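PDB 4JJO: cellulose binding protein from Clavibacter michiganensis, which forms the expansin part of a larger, probable cellulose-degrading enzyme and is linked to polysaccharide binding and loosening of the plant cell wall. Local coordinates for residues R103-P108 with A130-D135; A111-E116 with G189-T194. All blocks are in the same frame, centred on the assembly; numbering follows the deposited sequence. Where two conformers were deposited one is given.

Interaction 1 of 2, residues R103-P108 with A130-D135; sequences RDPAGP and AGNRID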
loop_
_atom_site.group_PDB
_atom_site.type_symbol
_atom_site.label_atom_id
_atom_site.label_comp_id
_atom_site.label_asym_id
_atom_site.label_seq_id
_atom_site.Cartn_x
_atom_site.Cartn_y
_atom_site.Cartn_z
ATOM N N ARG A 103 -13.386 1.807 1.978
ATOM C CA ARG A 103 -13.095 2.746 3.053
ATOM C C ARG A 103 -12.898 1.989 4.359
ATOM O O ARG A 103 -13.689 1.107 4.697
ATOM C CB ARG A 103 -14.223 3.766 3.207
ATOM C CG ARG A 103 -13.861 4.931 4.113
ATOM C CD ARG A 103 -14.888 6.048 4.053
ATOM N NE ARG A 103 -14.552 7.127 4.978
ATOM C CZ ARG A 103 -15.066 8.353 4.928
ATOM N NH1 ARG A 103 -15.942 8.681 3.988
ATOM N NH2 ARG A 103 -14.693 9.258 5.821
ATOM N N ASP A 104 -11.835 2.340 5.078
ATOM C CA ASP A 104 -11.510 1.728 6.365
ATOM C C ASP A 104 -11.664 0.213 6.349
ATOM O O ASP A 104 -12.453 -0.337 7.119
ATOM C CB ASP A 104 -12.380 2.320 7.478
ATOM C CG ASP A 104 -12.142 3.797 7.674
ATOM O OD1 ASP A 104 -11.228 4.333 7.014
ATOM O OD2 ASP A 104 -12.854 4.421 8.488
ATOM N N PRO A 105 -10.911 -0.466 5.471
ATOM C CA PRO A 105 -10.913 -1.930 5.403
ATOM C C PRO A 105 -10.364 -2.562 6.676
ATOM O O PRO A 105 -9.411 -2.041 7.261
ATOM C CB PRO A 105 -9.965 -2.225 4.235
ATOM C CG PRO A 105 -9.069 -1.043 4.176
ATOM C CD PRO A 105 -9.952 0.118 4.518
ATOM N N ALA A 106 -10.961 -3.670 7.098
ATOM C CA ALA A 106 -10.434 -4.434 8.216
ATOM C C ALA A 106 -9.017 -4.881 7.888
ATOM O O ALA A 106 -8.708 -5.217 6.743
ATOM C CB ALA A 106 -11.309 -5.638 8.491
ATOM N N GLY A 107 -8.158 -4.876 8.899
ATOM C CA GLY A 107 -6.787 -5.310 8.728
ATOM C C GLY A 107 -6.007 -5.182 10.020
ATOM O O GLY A 107 -6.570 -4.824 11.058
ATOM N N PRO A 108 -4.702 -5.483 9.968
ATOM C CA PRO A 108 -3.850 -5.401 11.159
ATOM C C PRO A 108 -3.538 -3.967 11.568
ATOM O O PRO A 108 -3.956 -3.014 10.912
ATOM C CB PRO A 108 -2.567 -6.133 10.741
ATOM C CG PRO A 108 -2.588 -6.190 9.267
ATOM C CD PRO A 108 -3.991 -6.015 8.794
ATOM N N ALA A 130 -2.272 1.132 6.822
ATOM C CA ALA A 130 -3.040 2.351 7.052
ATOM C C ALA A 130 -4.482 2.151 6.585
ATOM O O ALA A 130 -5.406 2.764 7.116
ATOM C CB ALA A 130 -2.406 3.527 6.332
ATOM N N GLY A 131 -4.662 1.296 5.582
ATOM C CA GLY A 131 -5.983 0.948 5.086
ATOM C C GLY A 131 -6.468 1.871 3.981
ATOM O O GLY A 131 -7.023 1.416 2.979
ATOM N N ASN A 132 -6.265 3.171 4.166
ATOM C CA ASN A 132 -6.647 4.160 3.168
ATOM C C ASN A 132 -5.401 4.862 2.634
ATOM O O ASN A 132 -4.277 4.481 2.970
ATOM C CB ASN A 132 -7.609 5.183 3.776
ATOM C CG ASN A 132 -8.793 4.534 4.469
ATOM O OD1 ASN A 132 -9.733 4.074 3.823
ATOM N ND2 ASN A 132 -8.751 4.500 5.796
ATOM N N ARG A 133 -5.592 5.880 1.801
ATOM C CA ARG A 133 -4.462 6.655 1.299
ATOM C C ARG A 133 -3.838 7.473 2.421
ATOM O O ARG A 133 -4.534 7.978 3.302
ATOM C CB ARG A 133 -4.878 7.582 0.155
ATOM C CG ARG A 133 -5.338 6.864 -1.102
ATOM C CD ARG A 133 -5.276 7.776 -2.321
ATOM N NE ARG A 133 -5.664 7.078 -3.544
ATOM C CZ ARG A 133 -5.476 7.548 -4.773
ATOM N NH1 ARG A 133 -4.894 8.725 -4.965
ATOM N NH2 ARG A 133 -5.868 6.833 -5.821
ATOM N N ILE A 134 -2.518 7.593 2.375
ATOM C CA ILE A 134 -1.774 8.386 3.340
ATOM C C ILE A 134 -1.476 9.745 2.722
ATOM O O ILE A 134 -0.988 9.825 1.596
ATOM C CB ILE A 134 -0.459 7.683 3.730
ATOM C CG1 ILE A 134 -0.762 6.427 4.549
ATOM C CG2 ILE A 134 0.447 8.619 4.512
ATOM C CD1 ILE A 134 0.444 5.545 4.795
ATOM N N ASP A 135 -1.780 10.812 3.456
ATOM C CA ASP A 135 -1.605 12.164 2.942
ATOM C C ASP A 135 -0.188 12.668 3.194
ATOM O O ASP A 135 0.419 13.303 2.333
ATOM C CB ASP A 135 -2.614 13.121 3.579
ATOM C CG ASP A 135 -2.475 14.540 3.058
ATOM O OD1 ASP A 135 -3.073 14.852 2.006
ATOM O OD2 ASP A 135 -1.767 15.345 3.699
#
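Similar first torsions bring Asp104 and Asn132 together: in each, CG lies anti to the carbonyl carbon and beside the residue's own backbone N (chi1 -63° and -52°). Both ends of the asparagine amide are thereby used on a single residue. Its acceptor end, OD1, takes the backbone NH of Asp104, N to OD1 3.0 Å, in a nearly straight bond that lies in the carbonyl plane on a lone pair. Its donor end, ND2, reaches Asp104 OD1 at 2.8 Å, a more bent bond that meets the oxygen nearly along its C-O axis. Carboxylate and amide planes stand 63° apart, and the carboxylate oxygen is tilted from the amide plane. Next door, Pro105 CG and CD pack against the carbonyl of Gly131, CG lying 3.4 Å from Gly131 O. The contact joins the connector that follows the last strand of the double-psi barrel domain, 95-101, to the turn leading into strand 134-141 of the C-terminal domain, an example of a largely buried side-chain amide holding a linker to a domain. Because Asp104 OD1 also forms a salt bridge with Arg177, one oxygen is gripped by both an amide and a guanidinium, which would probably favour the ionised carboxylate.

Interaction 2 of 2, residues A111-E116 with G189-T194; sequences AIRVKE and GEIQRT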
loop_
_atom_site.group_PDB
_atom_site.type_symbol
_atom_site.label_atom_id
_atom_site.label_comp_id
_atom_site.label_asym_id
_atom_site.label_seq_id
_atom_site.Cartn_x
_atom_site.Cartn_y
_atom_site.Cartn_z
ATOM N N ALA A 111 2.097 -0.634 10.798
ATOM C CA ALA A 111 3.495 -1.015 10.951
ATOM C C ALA A 111 4.368 -0.104 10.106
ATOM O O ALA A 111 3.900 0.513 9.151
ATOM C CB ALA A 111 3.705 -2.469 10.560
ATOM N N ILE A 112 5.641 -0.025 10.472
ATOM C CA ILE A 112 6.607 0.779 9.739
ATOM C C ILE A 112 7.800 -0.087 9.380
ATOM O O ILE A 112 8.343 -0.783 10.240
ATOM C CB ILE A 112 7.113 1.959 10.587
ATOM C CG1 ILE A 112 5.962 2.897 10.961
ATOM C CG2 ILE A 112 8.211 2.722 9.855
ATOM C CD1 ILE A 112 5.212 3.460 9.787
ATOM N N ARG A 113 8.201 -0.057 8.113
ATOM C CA ARG A 113 9.443 -0.698 7.707
ATOM C C ARG A 113 10.424 0.349 7.210
ATOM O O ARG A 113 10.159 1.059 6.238
ATOM C CB ARG A 113 9.213 -1.751 6.619
ATOM C CG ARG A 113 10.513 -2.377 6.129
ATOM C CD ARG A 113 10.304 -3.610 5.265
ATOM N NE ARG A 113 9.587 -3.314 4.028
ATOM C CZ ARG A 113 9.699 -4.017 2.905
ATOM N NH1 ARG A 113 10.508 -5.066 2.843
ATOM N NH2 ARG A 113 9.002 -3.666 1.834
ATOM N N VAL A 114 11.556 0.450 7.894
ATOM C CA VAL A 114 12.632 1.311 7.439
ATOM C C VAL A 114 13.288 0.641 6.241
ATOM O O VAL A 114 13.561 -0.559 6.270
ATOM C CB VAL A 114 13.681 1.538 8.539
ATOM C CG1 VAL A 114 14.811 2.401 8.016
ATOM C CG2 VAL A 114 13.041 2.180 9.759
ATOM N N LYS A 115 13.527 1.410 5.186
ATOM C CA LYS A 115 14.128 0.872 3.977
ATOM C C LYS A 115 15.558 0.434 4.244
ATOM O O LYS A 115 16.284 1.086 4.998
ATOM C CB LYS A 115 14.129 1.921 2.867
ATOM C CG LYS A 115 14.491 1.349 1.507
ATOM C CD LYS A 115 14.562 2.415 0.431
ATOM C CE LYS A 115 14.779 1.772 -0.930
ATOM N NZ LYS A 115 15.067 2.753 -2.012
ATOM N N GLU A 116 15.966 -0.670 3.631
ATOM C CA GLU A 116 17.346 -1.132 3.696
ATOM C C GLU A 116 18.264 0.016 3.287
ATOM O O GLU A 116 17.965 0.721 2.322
ATOM C CB GLU A 116 17.553 -2.313 2.741
ATOM C CG GLU A 116 16.906 -3.625 3.181
ATOM C CD GLU A 116 15.434 -3.722 2.814
ATOM O OE1 GLU A 116 14.873 -2.742 2.277
ATOM O OE2 GLU A 116 14.835 -4.790 3.061
ATOM N N GLY A 189 15.007 -2.781 7.124
ATOM C CA GLY A 189 14.511 -4.082 6.713
ATOM C C GLY A 189 13.475 -4.684 7.642
ATOM O O GLY A 189 12.709 -5.559 7.239
ATOM N N GLU A 190 13.443 -4.217 8.884
ATOM C CA GLU A 190 12.553 -4.789 9.885
ATOM C C GLU A 190 11.142 -4.233 9.783
ATOM O O GLU A 190 10.949 -3.026 9.650
ATOM C CB GLU A 190 13.094 -4.513 11.284
ATOM C CG GLU A 190 12.310 -5.202 12.385
ATOM C CD GLU A 190 12.947 -5.039 13.747
ATOM O OE1 GLU A 190 14.142 -4.681 13.811
ATOM O OE2 GLU A 190 12.249 -5.263 14.757
ATOM N N ILE A 191 10.156 -5.122 9.851
ATOM C CA ILE A 191 8.766 -4.702 9.971
ATOM C C ILE A 191 8.470 -4.448 11.440
ATOM O O ILE A 191 8.372 -5.384 12.235
ATOM C CB ILE A 191 7.793 -5.757 9.416
ATOM C CG1 ILE A 191 8.049 -5.978 7.924
ATOM C CG2 ILE A 191 6.355 -5.314 9.640
ATOM C CD1 ILE A 191 7.316 -7.167 7.339
ATOM N N GLN A 192 8.339 -3.172 11.791
ATOM C CA GLN A 192 8.092 -2.770 13.169
ATOM C C GLN A 192 6.611 -2.520 13.391
ATOM O O GLN A 192 6.083 -1.470 13.028
ATOM C CB GLN A 192 8.884 -1.508 13.511
ATOM C CG GLN A 192 10.388 -1.706 13.520
ATOM C CD GLN A 192 11.131 -0.457 13.944
ATOM O OE1 GLN A 192 11.071 -0.049 15.104
ATOM N NE2 GLN A 192 11.827 0.166 12.999
ATOM N N ARG A 193 5.951 -3.495 13.998
ATOM C CA ARG A 193 4.519 -3.418 14.247
ATOM C C ARG A 193 4.229 -2.525 15.443
ATOM O O ARG A 193 4.974 -2.529 16.420
ATOM C CB ARG A 193 3.970 -4.823 14.477
ATOM C CG ARG A 193 4.312 -5.757 13.338
ATOM C CD ARG A 193 3.754 -7.147 13.496
ATOM N NE ARG A 193 3.705 -7.804 12.194
ATOM C CZ ARG A 193 4.722 -8.453 11.632
ATOM N NH1 ARG A 193 5.888 -8.562 12.256
ATOM N NH2 ARG A 193 4.566 -9.001 10.437
ATOM N N THR A 194 3.151 -1.750 15.354
ATOM C CA THR A 194 2.742 -0.884 16.453
ATOM C C THR A 194 1.346 -1.253 16.938
ATOM O O THR A 194 0.692 -2.135 16.384
ATOM C CB THR A 194 2.736 0.608 16.050
ATOM O OG1 THR A 194 1.529 0.920 15.339
ATOM C CG2 THR A 194 3.945 0.945 15.194
HETATM O O HOH W 1 12.525 -6.073 4.407
HETATM O O HOH W 2 12.272 -0.996 10.337
#
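Direct backbone bonding between 111-116 and 189-194 centres on Ile112 and Gln192, an antiparallel hydrogen-bonded pair: Ile112 N gives to Gln192 O at 3.0 Å, and Gln192 N returns a bond to Ile112 O at 2.8 Å. Further along, Gly189 N makes an almost straight bond, 2.8 Å long, to Val114 O. Weaker CA-H...O contacts join Ala111 CA to Gln192 O and Arg113 CA to Glu190 O, the latter at 3.4 Å.

This ladder adds strand 191-193 to the border of an antiparallel sheet in the immunoglobulin-like C-terminal domain of expansins; strand 124-128 pairs with 111-114 along its other side.

One water spans a gap between the backbones. Val114 N and Glu190 O do not bond directly; the water accepts from Val114 N, donates to Glu190 O and also accepts from Gln192 NE2, which also bonds Arg185 O. A second water, in the plane of the Arg113 guanidinium at its edge, accepts from NH1 at 2.7 Å and donates to Gly189 O. A bend at chi3 (63°) takes the Arg113 chain off a fully extended course and sets NH1 at this water; NH1 and NH2 also bond Ile18 O and Gln126 OE1.

Side-chain packing includes an apolar touch of Ile191 CG2 on Ala111 CB at 4.0 Å. The same methyl covers one face of the Arg193 guanidinium, while Val114 CG2 lies against the amide nitrogen of Gln192.

Interactions 1 and 2 reach the same antiparallel sheet of the C-terminal domain, with centres about 17 Å apart, and their segments alternate along the chain: 103-108 runs on almost directly into 111-116. Interaction 1 is small and mostly buried, without strand pairing; the Asn132 amide bonds both a backbone N-H and a carboxylate, and a charge adds to this. Interaction 2 covers far more surface, yet is only partly buried; the main chain supplies the direct hydrogen bonds, and one water bridges the backbones where direct bonding stops. Interaction 1 joins the interdomain connector to the C-terminal domain, whereas interaction 2 pairs strands within that domain and meets the N-terminal domain through Arg113 and Ile191.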